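Local coordinates for CIR protein (Plasmodium chabaudi chabaudi, PDB 6ZYV) that is of unknown function but belongs to the variant PIR (Cir/Yir/Bir) family of malaria parasites and is probably displayed on the infected red blood cell by a predicted transmembrane helix, at residues K16-C21 / D35-D40; L22-I27 / N56-A61; A61-L66 / I92-Y97; E105-L110 / L146-K151. The protein carries 5 engineered substitutions. One frame throughout, in Å; residues are numbered along the deposited sequence.

Interaction 1 of 4, residues K16-C21 / D35-D40; sequences KKIDDC and DTLYSD
Ile18 in the last turn of helix 8-20 and Cys21 just after it meet Leu37 and Tyr38 of a disulfide-rich loop, part of the helical PIR ectodomain, and show how a long loop with little regular structure can be fastened to a helix end. The covalent part comes from Cys21, whose SG is joined to Cys32 in the same loop.

Apolar contacts do most of the rest. The CD2 branch of Leu37 lies between two partners, 4.0 Å from Ile18 CD1 and 4.1 Å from Cys21 CB. Ile18 holds CG1 anti to its own nitrogen (chi1 -163°), which carries CD1 out to the Tyr38 ring; there CD1 comes within 3.4 Å of Tyr38 CD2, the two side chains crossing at about a right angle. Ile18 also packs on Leu66 and Trp94 of helices 55-71 and 81-101, while Leu37 meets Trp65 of helix 55-71.

The polar part is one hydrogen bond, to the Cys21 carbonyl. Tyr38 OH donates to Cys21 O over 3.3 Å, lying in the carbonyl plane at a C=O...donor angle of 150°. The same oxygen sits in the plane of the ring, at its edge, 3.2 Å from Tyr38 CE2.

Interaction 2 of 4, residues L22-I27 / N56-A61; sequences LQIDTI and NDKISA
Lys58 lies along the backbone of Leu22 and Gln23, and its aliphatic portion, not its charge, makes most of this contact, a good example of a lysine used as a hydrocarbon. CG leaves anti to the carbonyl carbon (chi1 -65°) and the next two torsions are extended, which lays the chain past the Leu22 carbonyl: Lys58 CD is 3.4 Å from Leu22 O, and Lys58 CB also approaches that oxygen. The same CD meets Gln23 CB at 3.8 Å, and beyond it the chain bends at its last torsion. There NZ comes to 3.8 Å from Gln23 O, while Asp25 OD1 is 5.8 Å from Lys58 NZ, so the opposite charges could at most attract each other at a distance.

The Leu22 side chain touches the helix as well. Its CD1 sits 3.9 Å from Lys58 O, and its CD2 reaches Ile59 CG1 at 4.3 Å, on the buried side of the helix.

Ile59 completes the apolar part with Ile24. The two side chains cross at about a right angle, and Ile24 CD1 presses to 3.5 Å from Ile59 CG1, tighter than a usual carbon contact. Ile59 goes on to Leu95, Ile98 and Phe113, thereby joining the loop to the core. The arrangement is that of an irregular connection packed over one side of a helix in an all-helical domain, here helix 55-71 of the PIR ectodomain.

Interaction 3 of 4, residues A61-L66 / I92-Y97; sequences AGFIWL and ILWLSY
Ile92 opens the contact of segment 92-97 with 61-66, placing CG1 4.0 Å from Phe63 CZ, while its backbone N lies in the plane of the Phe63 ring, at the edge. The short helical segments run nearly antiparallel, at 158°, with axes 10.6 Å apart.

Trp94 follows, with CG anti to its nitrogen (chi1 173°), so that the indole extends across to the other helix. Leu66 CD1 lies 3.5 Å above the indole plane, offset toward the rim of the ring. The far end of the ring lies against the backbone, Trp94 CH2 4.2 Å from Gly62 C, where there is no side chain, and CZ3 3.8 Å from Phe63 CA. Trp94 NE1 is hydrogen-bonded to Asp19 OD1 of helix 8-20.

Leu95 then lays CD2 over a face of Phe63, a CH-pi contact 4.3 Å from the ring centroid. With no hydrogen bond between the two segments, their cohesion rests on dispersion and shape fit, the buried indole N-H being satisfied by the third helix.

Interaction 4 of 4, residues E105-L110 / L146-K151; sequences EGIHTL and LMNMNK
The turn leading into helix 110-118 packs against the C-terminal end of helix 134-149, a meeting of one helix's beginning with another's end in which Ile107 is the main apolar element, touching Met147, Asn148 and Lys151. Its CG2, anti to the backbone nitrogen (chi1 -67°, measured to CG1), faces the last helical turn and comes 3.5 Å from Met147 O; the same methyl lies 3.8 Å from Lys151 CB. The other branch ends in CD1, alongside the Lys151 backbone.

Leu110 adds its CD2 branch, 3.9 Å from Met147 CB, the two side chains crossing at a slant. Met147 then bends at chi2 and chi3 and turns toward helices 81-101 and 206-211, where Ile92 and Ile211 receive it.

Polar atoms meet at the border of the contact through a water. It donates to Ile107 O over 2.7 Å and accepts from Asn148 ND2 over 3.1 Å, while ND2 also bonds to Ile144 O within its own helix. Asn148 CG lies 3.8 Å from Ile107 CG2, so the amide packs on a methyl while its N-H reaches the water. Cohesion is thus apolar at the centre, and the one polar link runs through a water.

Interactions 1, 2 and 3 form one continuous region, their centres 10 to 11 Å apart, and helix 55-71 runs through it: interactions 2 and 3 share Ala61, and Tyr38 of interaction 1 touches that residue, with CD1 3.5 Å from Ala61 CB. Interaction 1 also meets interaction 3 through Ile18 CD1, 3.5 Å from Gly62 CA. Interaction 4 lies farther along the domain, its centre 24 Å from that of interaction 1, yet it meets interaction 3 directly: Leu95 CD2 is 3.6 Å from Leu110 CD1. Helix 81-101 thus faces helix 55-71 in interaction 3 and also touches residues of interaction 4, so the four contacts are joined through helices 55-71 and 81-101.

Interaction 1 of 4, residues K16-C21 / D35-D40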
loop_
_atom_site.group_PDB
_atom_site.type_symbol
_atom_site.label_atom_id
_atom_site.label_comp_id
_atom_site.label_asym_id
_atom_site.label_seq_id
_atom_site.Cartn_x
_atom_site.Cartn_y
_atom_site.Cartn_z
ATOM N N LYS A 16 -0.459 7.690 3.303
ATOM C CA LYS A 16 -1.293 8.819 3.728
ATOM C C LYS A 16 -0.889 10.132 3.033
ATOM O O LYS A 16 -1.751 10.889 2.555
ATOM C CB LYS A 16 -1.329 8.994 5.255
ATOM C CG LYS A 16 -2.235 10.167 5.683
ATOM C CD LYS A 16 -3.473 9.719 6.469
ATOM C CE LYS A 16 -4.292 10.854 7.056
ATOM N NZ LYS A 16 -4.874 11.707 5.982
ATOM N N LYS A 17 0.426 10.372 2.926
ATOM C CA LYS A 17 0.962 11.569 2.272
ATOM C C LYS A 17 0.490 11.652 0.798
ATOM O O LYS A 17 -0.088 12.665 0.397
ATOM C CB LYS A 17 2.509 11.583 2.362
ATOM C CG LYS A 17 3.087 12.764 3.131
ATOM C CD LYS A 17 4.593 12.591 3.471
ATOM C CE LYS A 17 4.911 11.361 4.327
ATOM N NZ LYS A 17 6.370 10.994 4.317
ATOM N N ILE A 18 0.656 10.558 0.016
ATOM C CA ILE A 18 0.234 10.575 -1.374
ATOM C C ILE A 18 -1.301 10.635 -1.510
ATOM O O ILE A 18 -1.793 11.317 -2.406
ATOM C CB ILE A 18 0.873 9.452 -2.240
ATOM C CG1 ILE A 18 0.721 9.762 -3.737
ATOM C CG2 ILE A 18 0.329 8.069 -1.908
ATOM C CD1 ILE A 18 1.218 11.151 -4.138
ATOM N N ASP A 19 -2.054 9.994 -0.603
ATOM C CA ASP A 19 -3.512 10.054 -0.629
ATOM C C ASP A 19 -4.025 11.496 -0.552
ATOM O O ASP A 19 -4.814 11.914 -1.408
ATOM C CB ASP A 19 -4.124 9.232 0.522
ATOM C CG ASP A 19 -4.449 7.798 0.193
ATOM O OD1 ASP A 19 -4.488 7.463 -1.001
ATOM O OD2 ASP A 19 -4.652 6.996 1.140
ATOM N N ASP A 20 -3.571 12.263 0.449
ATOM C CA ASP A 20 -4.013 13.641 0.605
ATOM C C ASP A 20 -3.644 14.518 -0.597
ATOM O O ASP A 20 -4.362 15.473 -0.895
ATOM C CB ASP A 20 -3.448 14.231 1.911
ATOM C CG ASP A 20 -3.788 13.407 3.147
ATOM O OD1 ASP A 20 -4.780 12.645 3.101
ATOM O OD2 ASP A 20 -3.054 13.515 4.158
ATOM N N CYS A 21 -2.573 14.184 -1.317
ATOM C CA CYS A 21 -2.102 15.001 -2.418
ATOM C C CYS A 21 -2.534 14.578 -3.782
ATOM O O CYS A 21 -2.028 15.170 -4.729
ATOM C CB CYS A 21 -0.587 15.113 -2.368
ATOM S SG CYS A 21 0.017 16.338 -1.191
ATOM N N ASP A 35 2.009 20.829 -2.590
ATOM C CA ASP A 35 1.553 20.812 -3.982
ATOM C C ASP A 35 2.589 20.311 -4.983
ATOM O O ASP A 35 2.218 19.940 -6.093
ATOM C CB ASP A 35 1.056 22.201 -4.399
ATOM C CG ASP A 35 -0.198 22.648 -3.676
ATOM O OD1 ASP A 35 -0.928 21.773 -3.144
ATOM O OD2 ASP A 35 -0.462 23.867 -3.657
ATOM N N THR A 36 3.868 20.306 -4.608
ATOM C CA THR A 36 4.925 19.854 -5.502
ATOM C C THR A 36 5.434 18.440 -5.199
ATOM O O THR A 36 6.329 17.985 -5.905
ATOM C CB THR A 36 6.066 20.883 -5.497
ATOM O OG1 THR A 36 6.544 21.043 -4.155
ATOM C CG2 THR A 36 5.632 22.237 -6.052
ATOM N N LEU A 37 4.858 17.742 -4.188
ATOM C CA LEU A 37 5.254 16.410 -3.702
ATOM C C LEU A 37 5.709 15.417 -4.777
ATOM O O LEU A 37 6.820 14.888 -4.694
ATOM C CB LEU A 37 4.131 15.779 -2.863
ATOM C CG LEU A 37 4.493 14.495 -2.133
ATOM C CD1 LEU A 37 5.223 14.802 -0.849
ATOM C CD2 LEU A 37 3.261 13.694 -1.818
ATOM N N TYR A 38 4.859 15.166 -5.789
ATOM C CA TYR A 38 5.193 14.220 -6.842
ATOM C C TYR A 38 5.490 14.870 -8.174
ATOM O O TYR A 38 5.637 14.146 -9.142
ATOM C CB TYR A 38 4.089 13.145 -6.993
ATOM C CG TYR A 38 2.701 13.704 -7.228
ATOM C CD1 TYR A 38 2.306 14.137 -8.486
ATOM C CD2 TYR A 38 1.789 13.810 -6.193
ATOM C CE1 TYR A 38 1.037 14.658 -8.706
ATOM C CE2 TYR A 38 0.516 14.327 -6.399
ATOM C CZ TYR A 38 0.139 14.748 -7.658
ATOM O OH TYR A 38 -1.128 15.252 -7.858
ATOM N N SER A 39 5.599 16.212 -8.242
ATOM C CA SER A 39 5.827 16.939 -9.494
ATOM C C SER A 39 7.031 16.438 -10.292
ATOM O O SER A 39 6.956 16.363 -11.518
ATOM C CB SER A 39 5.917 18.442 -9.259
ATOM O OG SER A 39 7.033 18.803 -8.465
ATOM N N ASP A 40 8.102 16.021 -9.594
ATOM C CA ASP A 40 9.307 15.449 -10.212
ATOM C C ASP A 40 9.021 14.178 -11.017
ATOM O O ASP A 40 9.820 13.804 -11.867
ATOM C CB ASP A 40 10.336 15.087 -9.122
ATOM C CG ASP A 40 11.111 16.270 -8.539
ATOM O OD1 ASP A 40 11.488 17.186 -9.322
ATOM O OD2 ASP A 40 11.357 16.269 -7.299
#

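Interaction 2 of 4, residues L22-I27 / N56-A61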
loop_
_atom_site.group_PDB
_atom_site.type_symbol
_atom_site.label_atom_id
_atom_site.label_comp_id
_atom_site.label_asym_id
_atom_site.label_seq_id
_atom_site.Cartn_x
_atom_site.Cartn_y
_atom_site.Cartn_z
ATOM N N LEU A 22 -3.417 13.581 -3.927
ATOM C CA LEU A 22 -3.740 13.085 -5.260
ATOM C C LEU A 22 -4.440 14.112 -6.185
ATOM O O LEU A 22 -4.384 13.951 -7.408
ATOM C CB LEU A 22 -4.501 11.762 -5.207
ATOM C CG LEU A 22 -3.978 10.667 -6.154
ATOM C CD1 LEU A 22 -2.449 10.514 -6.100
ATOM C CD2 LEU A 22 -4.619 9.352 -5.851
ATOM N N GLN A 23 -5.043 15.174 -5.623
ATOM C CA GLN A 23 -5.662 16.262 -6.395
ATOM C C GLN A 23 -6.796 15.829 -7.346
ATOM O O GLN A 23 -7.236 16.625 -8.179
ATOM C CB GLN A 23 -4.589 17.057 -7.171
ATOM C CG GLN A 23 -4.258 18.418 -6.573
ATOM C CD GLN A 23 -3.600 18.309 -5.225
ATOM O OE1 GLN A 23 -4.250 18.436 -4.179
ATOM N NE2 GLN A 23 -2.290 18.075 -5.221
ATOM N N ILE A 24 -7.274 14.590 -7.221
ATOM C CA ILE A 24 -8.352 14.090 -8.066
ATOM C C ILE A 24 -9.694 14.382 -7.414
ATOM O O ILE A 24 -9.952 13.943 -6.295
ATOM C CB ILE A 24 -8.160 12.588 -8.372
ATOM C CG1 ILE A 24 -6.882 12.366 -9.184
ATOM C CG2 ILE A 24 -9.374 12.007 -9.088
ATOM C CD1 ILE A 24 -6.409 11.066 -9.087
ATOM N N ASP A 25 -10.526 15.155 -8.114
ATOM C CA ASP A 25 -11.869 15.588 -7.718
ATOM C C ASP A 25 -12.769 14.465 -7.162
ATOM O O ASP A 25 -13.389 14.634 -6.109
ATOM C CB ASP A 25 -12.567 16.320 -8.895
ATOM C CG ASP A 25 -12.314 15.725 -10.283
ATOM O OD1 ASP A 25 -11.143 15.751 -10.740
ATOM O OD2 ASP A 25 -13.292 15.241 -10.915
ATOM N N THR A 26 -12.825 13.325 -7.868
ATOM C CA THR A 26 -13.649 12.176 -7.495
ATOM C C THR A 26 -13.131 11.437 -6.255
ATOM O O THR A 26 -13.913 10.800 -5.551
ATOM C CB THR A 26 -13.816 11.245 -8.698
ATOM O OG1 THR A 26 -12.554 10.658 -9.018
ATOM C CG2 THR A 26 -14.353 11.970 -9.920
ATOM N N ILE A 27 -11.818 11.497 -6.005
ATOM C CA ILE A 27 -11.238 10.855 -4.827
ATOM C C ILE A 27 -10.827 11.933 -3.839
ATOM O O ILE A 27 -10.021 12.806 -4.182
ATOM C CB ILE A 27 -10.023 9.952 -5.164
ATOM C CG1 ILE A 27 -10.395 8.810 -6.127
ATOM C CG2 ILE A 27 -9.364 9.425 -3.872
ATOM C CD1 ILE A 27 -9.196 7.940 -6.537
ATOM N N ASN A 56 -5.010 10.503 -14.430
ATOM C CA ASN A 56 -4.150 9.365 -14.674
ATOM C C ASN A 56 -2.684 9.751 -14.503
ATOM O O ASN A 56 -1.906 8.936 -14.013
ATOM C CB ASN A 56 -4.377 8.807 -16.066
ATOM C CG ASN A 56 -5.707 8.106 -16.241
ATOM O OD1 ASN A 56 -6.390 7.740 -15.278
ATOM N ND2 ASN A 56 -6.103 7.908 -17.480
ATOM N N ASP A 57 -2.312 10.988 -14.899
ATOM C CA ASP A 57 -0.957 11.526 -14.757
ATOM C C ASP A 57 -0.618 11.661 -13.277
ATOM O O ASP A 57 0.482 11.322 -12.874
ATOM C CB ASP A 57 -0.833 12.917 -15.426
ATOM C CG ASP A 57 -0.734 12.913 -16.941
ATOM O OD1 ASP A 57 -0.890 11.828 -17.546
ATOM O OD2 ASP A 57 -0.514 14.010 -17.530
ATOM N N LYS A 58 -1.556 12.159 -12.469
ATOM C CA LYS A 58 -1.360 12.346 -11.031
ATOM C C LYS A 58 -1.214 11.004 -10.308
ATOM O O LYS A 58 -0.371 10.884 -9.419
ATOM C CB LYS A 58 -2.525 13.155 -10.433
ATOM C CG LYS A 58 -2.617 14.582 -10.959
ATOM C CD LYS A 58 -3.896 15.280 -10.481
ATOM C CE LYS A 58 -4.114 16.586 -11.198
ATOM N NZ LYS A 58 -5.548 16.802 -11.555
ATOM N N ILE A 59 -2.040 10.001 -10.687
ATOM C CA ILE A 59 -1.984 8.659 -10.092
ATOM C C ILE A 59 -0.660 8.007 -10.451
ATOM O O ILE A 59 -0.012 7.423 -9.592
ATOM C CB ILE A 59 -3.185 7.778 -10.545
ATOM C CG1 ILE A 59 -4.500 8.326 -9.990
ATOM C CG2 ILE A 59 -2.998 6.329 -10.096
ATOM C CD1 ILE A 59 -5.747 7.798 -10.723
ATOM N N SER A 60 -0.245 8.134 -11.720
ATOM C CA SER A 60 1.000 7.579 -12.201
ATOM C C SER A 60 2.191 8.178 -11.440
ATOM O O SER A 60 3.044 7.431 -10.957
ATOM C CB SER A 60 1.133 7.837 -13.700
ATOM O OG SER A 60 2.403 7.468 -14.208
ATOM N N ALA A 61 2.220 9.520 -11.291
ATOM C CA ALA A 61 3.289 10.213 -10.587
ATOM C C ALA A 61 3.290 9.869 -9.092
ATOM O O ALA A 61 4.351 9.719 -8.505
ATOM C CB ALA A 61 3.148 11.711 -10.791
#

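Interaction 3 of 4, residues A61-L66 / I92-Y97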
loop_
_atom_site.group_PDB
_atom_site.type_symbol
_atom_site.label_atom_id
_atom_site.label_comp_id
_atom_site.label_asym_id
_atom_site.label_seq_id
_atom_site.Cartn_x
_atom_site.Cartn_y
_atom_site.Cartn_z
ATOM N N ALA A 61 2.220 9.520 -11.291
ATOM C CA ALA A 61 3.289 10.213 -10.587
ATOM C C ALA A 61 3.290 9.869 -9.092
ATOM O O ALA A 61 4.351 9.719 -8.505
ATOM C CB ALA A 61 3.148 11.711 -10.791
ATOM N N GLY A 62 2.100 9.729 -8.506
ATOM C CA GLY A 62 1.923 9.361 -7.101
ATOM C C GLY A 62 2.386 7.951 -6.799
ATOM O O GLY A 62 2.955 7.689 -5.741
ATOM N N PHE A 63 2.169 7.044 -7.744
ATOM C CA PHE A 63 2.583 5.655 -7.636
ATOM C C PHE A 63 4.115 5.548 -7.692
ATOM O O PHE A 63 4.701 4.799 -6.916
ATOM C CB PHE A 63 1.937 4.820 -8.757
ATOM C CG PHE A 63 2.368 3.375 -8.779
ATOM C CD1 PHE A 63 1.776 2.442 -7.938
ATOM C CD2 PHE A 63 3.377 2.951 -9.631
ATOM C CE1 PHE A 63 2.185 1.113 -7.950
ATOM C CE2 PHE A 63 3.781 1.631 -9.643
ATOM C CZ PHE A 63 3.187 0.721 -8.796
ATOM N N ILE A 64 4.752 6.283 -8.606
ATOM C CA ILE A 64 6.209 6.305 -8.744
ATOM C C ILE A 64 6.839 6.950 -7.513
ATOM O O ILE A 64 7.797 6.407 -6.962
ATOM C CB ILE A 64 6.626 6.996 -10.048
ATOM C CG1 ILE A 64 6.151 6.155 -11.241
ATOM C CG2 ILE A 64 8.131 7.250 -10.104
ATOM C CD1 ILE A 64 6.169 6.923 -12.520
ATOM N N TRP A 65 6.234 8.033 -7.002
ATOM C CA TRP A 65 6.691 8.649 -5.764
ATOM C C TRP A 65 6.680 7.619 -4.599
ATOM O O TRP A 65 7.663 7.527 -3.883
ATOM C CB TRP A 65 5.837 9.882 -5.423
ATOM C CG TRP A 65 6.292 10.600 -4.189
ATOM C CD1 TRP A 65 7.229 11.590 -4.106
ATOM C CD2 TRP A 65 5.833 10.367 -2.855
ATOM N NE1 TRP A 65 7.382 11.987 -2.797
ATOM C CE2 TRP A 65 6.554 11.230 -2.004
ATOM C CE3 TRP A 65 4.899 9.497 -2.293
ATOM C CZ2 TRP A 65 6.325 11.281 -0.632
ATOM C CZ3 TRP A 65 4.710 9.516 -0.930
ATOM C CH2 TRP A 65 5.394 10.423 -0.118
ATOM N N LEU A 66 5.611 6.793 -4.483
ATOM C CA LEU A 66 5.490 5.739 -3.481
ATOM C C LEU A 66 6.608 4.757 -3.575
ATOM O O LEU A 66 7.215 4.469 -2.564
ATOM C CB LEU A 66 4.173 4.933 -3.612
ATOM C CG LEU A 66 2.974 5.318 -2.761
ATOM C CD1 LEU A 66 1.941 4.166 -2.763
ATOM C CD2 LEU A 66 3.395 5.745 -1.331
ATOM N N ILE A 92 1.156 -1.649 -5.314
ATOM C CA ILE A 92 0.131 -2.184 -6.211
ATOM C C ILE A 92 -1.203 -2.412 -5.482
ATOM O O ILE A 92 -2.260 -2.268 -6.092
ATOM C CB ILE A 92 0.676 -3.422 -6.955
ATOM C CG1 ILE A 92 1.766 -2.946 -7.956
ATOM C CG2 ILE A 92 -0.428 -4.225 -7.677
ATOM C CD1 ILE A 92 2.619 -4.026 -8.527
ATOM N N LEU A 93 -1.170 -2.638 -4.170
ATOM C CA LEU A 93 -2.375 -2.730 -3.347
ATOM C C LEU A 93 -3.004 -1.336 -3.280
ATOM O O LEU A 93 -4.212 -1.206 -3.453
ATOM C CB LEU A 93 -2.034 -3.236 -1.924
ATOM C CG LEU A 93 -3.204 -3.289 -0.941
ATOM C CD1 LEU A 93 -4.297 -4.264 -1.454
ATOM C CD2 LEU A 93 -2.712 -3.661 0.493
ATOM N N TRP A 94 -2.181 -0.281 -3.077
ATOM C CA TRP A 94 -2.666 1.095 -3.043
ATOM C C TRP A 94 -3.243 1.462 -4.409
ATOM O O TRP A 94 -4.316 2.064 -4.483
ATOM C CB TRP A 94 -1.534 2.070 -2.658
ATOM C CG TRP A 94 -1.920 3.520 -2.778
ATOM C CD1 TRP A 94 -2.661 4.252 -1.888
ATOM C CD2 TRP A 94 -1.646 4.398 -3.895
ATOM N NE1 TRP A 94 -2.807 5.539 -2.356
ATOM C CE2 TRP A 94 -2.186 5.653 -3.584
ATOM C CE3 TRP A 94 -0.933 4.259 -5.104
ATOM C CZ2 TRP A 94 -2.058 6.761 -4.455
ATOM C CZ3 TRP A 94 -0.839 5.339 -5.970
ATOM C CH2 TRP A 94 -1.402 6.573 -5.647
ATOM N N LEU A 95 -2.545 1.083 -5.494
ATOM C CA LEU A 95 -2.980 1.358 -6.846
ATOM C C LEU A 95 -4.340 0.707 -7.129
ATOM O O LEU A 95 -5.203 1.349 -7.729
ATOM C CB LEU A 95 -1.903 0.920 -7.848
ATOM C CG LEU A 95 -2.183 1.270 -9.316
ATOM C CD1 LEU A 95 -2.413 2.764 -9.503
ATOM C CD2 LEU A 95 -1.059 0.746 -10.223
ATOM N N SER A 96 -4.555 -0.533 -6.642
ATOM C CA SER A 96 -5.831 -1.247 -6.793
ATOM C C SER A 96 -6.941 -0.504 -6.082
ATOM O O SER A 96 -8.035 -0.378 -6.618
ATOM C CB SER A 96 -5.730 -2.659 -6.229
ATOM O OG SER A 96 -4.684 -3.326 -6.902
ATOM N N TYR A 97 -6.659 0.002 -4.879
ATOM C CA TYR A 97 -7.599 0.789 -4.102
ATOM C C TYR A 97 -7.993 2.059 -4.894
ATOM O O TYR A 97 -9.175 2.355 -4.998
ATOM C CB TYR A 97 -7.022 1.101 -2.697
ATOM C CG TYR A 97 -7.494 2.410 -2.114
ATOM C CD1 TYR A 97 -8.759 2.529 -1.559
ATOM C CD2 TYR A 97 -6.694 3.548 -2.168
ATOM C CE1 TYR A 97 -9.215 3.742 -1.062
ATOM C CE2 TYR A 97 -7.151 4.776 -1.712
ATOM C CZ TYR A 97 -8.408 4.870 -1.142
ATOM O OH TYR A 97 -8.866 6.085 -0.662
#

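Interaction 4 of 4, residues E105-L110 / L146-K151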
loop_
_atom_site.group_PDB
_atom_site.type_symbol
_atom_site.label_atom_id
_atom_site.label_comp_id
_atom_site.label_asym_id
_atom_site.label_seq_id
_atom_site.Cartn_x
_atom_site.Cartn_y
_atom_site.Cartn_z
ATOM N N GLU A 105 -12.724 2.850 -13.847
ATOM C CA GLU A 105 -11.452 2.162 -13.647
ATOM C C GLU A 105 -11.744 1.090 -12.586
ATOM O O GLU A 105 -12.802 1.110 -11.957
ATOM C CB GLU A 105 -10.332 3.117 -13.161
ATOM C CG GLU A 105 -9.829 4.154 -14.157
ATOM C CD GLU A 105 -9.102 3.731 -15.428
ATOM O OE1 GLU A 105 -8.647 2.567 -15.518
ATOM O OE2 GLU A 105 -8.971 4.588 -16.336
ATOM N N GLY A 106 -10.804 0.195 -12.351
ATOM C CA GLY A 106 -10.942 -0.827 -11.319
ATOM C C GLY A 106 -9.823 -1.835 -11.367
ATOM O O GLY A 106 -8.889 -1.688 -12.169
ATOM N N ILE A 107 -9.936 -2.908 -10.568
ATOM C CA ILE A 107 -8.909 -3.952 -10.597
ATOM C C ILE A 107 -8.852 -4.604 -11.996
ATOM O O ILE A 107 -7.753 -4.854 -12.490
ATOM C CB ILE A 107 -9.040 -4.949 -9.428
ATOM C CG1 ILE A 107 -8.729 -4.224 -8.098
ATOM C CG2 ILE A 107 -8.089 -6.125 -9.629
ATOM C CD1 ILE A 107 -9.404 -4.779 -6.934
ATOM N N HIS A 108 -10.012 -4.677 -12.693
ATOM C CA HIS A 108 -10.139 -5.174 -14.062
ATOM C C HIS A 108 -9.380 -4.321 -15.095
ATOM O O HIS A 108 -9.076 -4.828 -16.163
ATOM C CB HIS A 108 -11.617 -5.304 -14.451
ATOM C CG HIS A 108 -12.331 -3.986 -14.479
ATOM N ND1 HIS A 108 -12.562 -3.269 -13.320
ATOM C CD2 HIS A 108 -12.833 -3.296 -15.527
ATOM C CE1 HIS A 108 -13.185 -2.166 -13.700
ATOM N NE2 HIS A 108 -13.377 -2.140 -15.014
ATOM N N THR A 109 -9.063 -3.051 -14.785
ATOM C CA THR A 109 -8.276 -2.187 -15.660
ATOM C C THR A 109 -6.849 -1.951 -15.139
ATOM O O THR A 109 -6.146 -1.158 -15.726
ATOM C CB THR A 109 -8.957 -0.815 -15.890
ATOM O OG1 THR A 109 -8.884 -0.013 -14.707
ATOM C CG2 THR A 109 -10.384 -0.932 -16.352
ATOM N N LEU A 110 -6.450 -2.569 -14.008
ATOM C CA LEU A 110 -5.134 -2.402 -13.410
ATOM C C LEU A 110 -3.974 -2.746 -14.357
ATOM O O LEU A 110 -3.056 -1.934 -14.491
ATOM C CB LEU A 110 -5.056 -3.217 -12.107
ATOM C CG LEU A 110 -3.689 -3.369 -11.441
ATOM C CD1 LEU A 110 -3.188 -2.040 -10.938
ATOM C CD2 LEU A 110 -3.766 -4.353 -10.305
ATOM N N LEU A 146 -2.355 -11.198 -8.588
ATOM C CA LEU A 146 -2.858 -11.426 -7.254
ATOM C C LEU A 146 -4.016 -10.484 -6.947
ATOM O O LEU A 146 -4.973 -10.926 -6.335
ATOM C CB LEU A 146 -1.759 -11.245 -6.216
ATOM C CG LEU A 146 -0.865 -12.445 -6.023
ATOM C CD1 LEU A 146 0.326 -12.077 -5.161
ATOM C CD2 LEU A 146 -1.668 -13.675 -5.485
ATOM N N MET A 147 -3.950 -9.221 -7.375
ATOM C CA MET A 147 -5.057 -8.284 -7.154
ATOM C C MET A 147 -6.302 -8.727 -7.894
ATOM O O MET A 147 -7.395 -8.622 -7.344
ATOM C CB MET A 147 -4.674 -6.828 -7.499
ATOM C CG MET A 147 -3.461 -6.313 -6.718
ATOM S SD MET A 147 -3.710 -6.068 -4.951
ATOM C CE MET A 147 -3.038 -7.577 -4.280
ATOM N N ASN A 148 -6.135 -9.272 -9.119
ATOM C CA ASN A 148 -7.227 -9.789 -9.929
ATOM C C ASN A 148 -7.794 -11.074 -9.369
ATOM O O ASN A 148 -8.999 -11.252 -9.393
ATOM C CB ASN A 148 -6.787 -9.983 -11.384
ATOM C CG ASN A 148 -6.904 -8.711 -12.171
ATOM O OD1 ASN A 148 -7.963 -8.434 -12.756
ATOM N ND2 ASN A 148 -5.847 -7.896 -12.163
ATOM N N MET A 149 -6.944 -11.957 -8.843
ATOM C CA MET A 149 -7.392 -13.219 -8.237
ATOM C C MET A 149 -8.235 -12.982 -6.974
ATOM O O MET A 149 -9.097 -13.790 -6.642
ATOM C CB MET A 149 -6.190 -14.105 -7.873
ATOM C CG MET A 149 -5.454 -14.738 -9.064
ATOM S SD MET A 149 -6.479 -15.487 -10.344
ATOM C CE MET A 149 -5.184 -16.020 -11.556
ATOM N N ASN A 150 -7.985 -11.877 -6.272
ATOM C CA ASN A 150 -8.673 -11.513 -5.043
ATOM C C ASN A 150 -9.568 -10.274 -5.253
ATOM O O ASN A 150 -9.929 -9.661 -4.260
ATOM C CB ASN A 150 -7.606 -11.140 -3.976
ATOM C CG ASN A 150 -6.777 -12.301 -3.455
ATOM O OD1 ASN A 150 -7.280 -13.192 -2.774
ATOM N ND2 ASN A 150 -5.488 -12.299 -3.739
ATOM N N LYS A 151 -9.885 -9.870 -6.518
ATOM C CA LYS A 151 -10.587 -8.614 -6.820
ATOM C C LYS A 151 -11.846 -8.386 -5.984
ATOM O O LYS A 151 -12.050 -7.259 -5.529
ATOM C CB LYS A 151 -10.869 -8.431 -8.315
ATOM C CG LYS A 151 -11.746 -9.483 -8.971
ATOM C CD LYS A 151 -12.030 -9.086 -10.415
ATOM C CE LYS A 151 -12.533 -10.229 -11.248
ATOM N NZ LYS A 151 -11.408 -11.053 -11.770
HETATM O O HOH W 1 -6.245 -5.878 -14.525
#